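Local coordinates for protein acetamidase (Bacillus halodurans, PDB 2II1) that probably hydrolyses carbon-nitrogen bonds in linear amides and binds calcium ions, at residues Gly85-Pro94 with Ser105-Ile113. Numbering follows the deposited sequence.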
# COMPACT_ATOMS: atom_id res chain seq x y z
N GLY A 85 -11.16 -13.83 21.25
CA GLY A 85 -12.42 -13.90 21.98
C GLY A 85 -13.67 -13.90 21.10
O GLY A 85 -13.59 -13.90 19.88
N LYS A 86 -14.84 -13.91 21.73
CA LYS A 86 -16.10 -13.98 20.97
C LYS A 86 -16.72 -12.61 20.58
O LYS A 86 -17.75 -12.57 19.95
CB LYS A 86 -17.14 -14.89 21.67
CG LYS A 86 -17.36 -14.66 23.18
CD LYS A 86 -17.91 -15.93 23.85
CE LYS A 86 -17.59 -15.99 25.35
NZ LYS A 86 -17.56 -17.39 25.84
N GLN A 87 -16.06 -11.51 20.93
CA GLN A 87 -16.58 -10.20 20.58
C GLN A 87 -15.49 -9.14 20.52
O GLN A 87 -14.71 -8.97 21.46
CB GLN A 87 -17.70 -9.81 21.55
CG GLN A 87 -18.03 -8.33 21.60
CD GLN A 87 -19.01 -8.02 22.72
OE1 GLN A 87 -18.61 -7.63 23.82
NE2 GLN A 87 -20.30 -8.22 22.46
N GLY A 88 -15.44 -8.45 19.39
CA GLY A 88 -14.54 -7.33 19.18
C GLY A 88 -15.21 -5.99 19.38
O GLY A 88 -16.40 -5.92 19.64
N VAL A 89 -14.43 -4.92 19.24
CA VAL A 89 -14.88 -3.54 19.51
C VAL A 89 -14.14 -2.53 18.59
O VAL A 89 -12.92 -2.66 18.33
CB VAL A 89 -14.68 -3.12 21.02
CG1 VAL A 89 -15.18 -1.70 21.28
CG2 VAL A 89 -15.39 -4.08 21.98
N MSE A 90 -14.90 -1.58 18.07
CA MSE A 90 -14.35 -0.45 17.36
C MSE A 90 -14.91 0.86 17.93
O MSE A 90 -16.07 0.91 18.40
CB MSE A 90 -14.67 -0.51 15.86
CG MSE A 90 -14.07 -1.69 15.11
SE MSE A 90 -14.27 -1.54 13.15
CE MSE A 90 -12.80 -0.37 12.88
N THR A 91 -14.07 1.89 17.85
CA THR A 91 -14.38 3.23 18.25
C THR A 91 -14.09 4.24 17.10
O THR A 91 -12.97 4.29 16.57
CB THR A 91 -13.57 3.64 19.53
OG1 THR A 91 -12.19 3.78 19.20
CG2 THR A 91 -13.72 2.61 20.63
N ALA A 92 -15.11 5.01 16.72
CA ALA A 92 -14.96 6.19 15.85
C ALA A 92 -15.00 7.45 16.72
O ALA A 92 -16.01 7.68 17.39
CB ALA A 92 -16.08 6.23 14.80
N ALA A 93 -13.92 8.24 16.70
CA ALA A 93 -13.77 9.48 17.51
C ALA A 93 -13.40 10.68 16.65
O ALA A 93 -12.32 10.68 16.05
CB ALA A 93 -12.71 9.30 18.60
N PRO A 94 -14.27 11.70 16.58
CA PRO A 94 -13.90 12.99 15.99
C PRO A 94 -12.56 13.47 16.56
O PRO A 94 -12.29 13.27 17.74
CB PRO A 94 -15.05 13.89 16.43
CG PRO A 94 -16.19 12.99 16.52
CD PRO A 94 -15.67 11.71 17.02
N SER A 105 -19.80 12.41 15.33
CA SER A 105 -20.02 12.04 16.72
C SER A 105 -19.28 10.78 17.10
O SER A 105 -19.17 9.85 16.27
CB SER A 105 -21.50 11.80 16.96
OG SER A 105 -22.24 12.93 16.54
N PRO A 106 -18.82 10.71 18.38
CA PRO A 106 -18.17 9.51 18.90
C PRO A 106 -19.15 8.36 18.82
O PRO A 106 -20.34 8.53 19.09
CB PRO A 106 -17.84 9.86 20.36
CG PRO A 106 -17.99 11.30 20.49
CD PRO A 106 -18.94 11.75 19.43
N THR A 107 -18.63 7.21 18.41
CA THR A 107 -19.41 6.02 18.15
C THR A 107 -18.61 4.80 18.60
O THR A 107 -17.42 4.74 18.35
CB THR A 107 -19.69 5.91 16.65
OG1 THR A 107 -20.45 7.06 16.26
CG2 THR A 107 -20.44 4.63 16.31
N THR A 108 -19.25 3.88 19.32
CA THR A 108 -18.65 2.61 19.73
C THR A 108 -19.49 1.46 19.20
O THR A 108 -20.72 1.49 19.29
CB THR A 108 -18.58 2.48 21.24
OG1 THR A 108 -17.75 3.51 21.76
CG2 THR A 108 -17.99 1.11 21.65
N LYS A 109 -18.85 0.45 18.64
CA LYS A 109 -19.61 -0.65 18.09
C LYS A 109 -18.95 -1.99 18.40
O LYS A 109 -17.71 -2.14 18.33
CB LYS A 109 -19.77 -0.44 16.59
CG LYS A 109 -20.61 -1.48 15.89
CD LYS A 109 -20.42 -1.38 14.38
CE LYS A 109 -21.04 -2.56 13.66
NZ LYS A 109 -22.49 -2.75 14.00
N LEU A 110 -19.82 -2.96 18.73
CA LEU A 110 -19.41 -4.32 19.10
C LEU A 110 -19.62 -5.30 17.95
O LEU A 110 -20.63 -5.23 17.23
CB LEU A 110 -20.14 -4.78 20.40
CG LEU A 110 -19.64 -4.11 21.71
CD1 LEU A 110 -20.46 -4.47 22.94
CD2 LEU A 110 -18.21 -4.47 21.96
N PHE A 111 -18.66 -6.19 17.77
CA PHE A 111 -18.65 -7.13 16.67
C PHE A 111 -18.57 -8.52 17.24
O PHE A 111 -17.51 -8.94 17.69
CB PHE A 111 -17.44 -6.91 15.74
CG PHE A 111 -17.44 -5.60 15.06
CD1 PHE A 111 -17.09 -4.45 15.76
CD2 PHE A 111 -17.83 -5.48 13.73
CE1 PHE A 111 -17.12 -3.20 15.16
CE2 PHE A 111 -17.85 -4.23 13.11
CZ PHE A 111 -17.50 -3.08 13.83
N PRO A 112 -19.71 -9.22 17.25
CA PRO A 112 -19.67 -10.66 17.51
C PRO A 112 -18.79 -11.42 16.51
O PRO A 112 -18.81 -11.14 15.29
CB PRO A 112 -21.13 -11.11 17.35
CG PRO A 112 -21.94 -9.88 17.12
CD PRO A 112 -21.06 -8.68 17.03
N ILE A 113 -18.02 -12.36 17.02
CA ILE A 113 -17.27 -13.29 16.20
C ILE A 113 -18.10 -14.55 16.13
O ILE A 113 -18.49 -15.07 17.17
CB ILE A 113 -15.91 -13.63 16.80
CG1 ILE A 113 -15.12 -12.36 17.03
CG2 ILE A 113 -15.14 -14.60 15.90
CD1 ILE A 113 -15.30 -11.32 15.94
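Selenomethionine M90 and F111 meet on one face of strands 87-92 and 107-113, neighbours in a four-stranded antiparallel sheet that are joined by a 14-residue loop without helix or strand. They illustrate how diagonal neighbours, rather than directly paired residues, can supply the main side-chain contact of such a strand pair. F111 pairs with G88, which has no side chain, and the ring leans across to M90, the next residue of 87-92 on that face. Both side chains start anti to their own carbonyl carbon (chi1 -64° in each), and M90 CG comes to 3.4 Å from F111 CE1. The selenium then passes obliquely to the ring, 4.4 Å from M90 SE to the F111 centroid, in a Met-aromatic contact. V118 of the next strand touches the ring too, while M263 of the second subunit packs on M90.

The opposite face carries Q87, V89, T91, T108, L110 and P112. Here the extended Q87 chain lays its amide against the L110 methyls, with Q87 OE1 3.7 Å from L110 CD2. T108 turns CG2 to V89 CG1, and its hydroxyl bonds to Q47 O. The backbone of V89 is also hydrogen-bonded to E198, a calcium ligand, which places this strand beside the metal site. Seven backbone hydrogen bonds join the two segments, among them K109 N to M90 O at 2.8 Å and M90 N to K109 O at 2.9 Å.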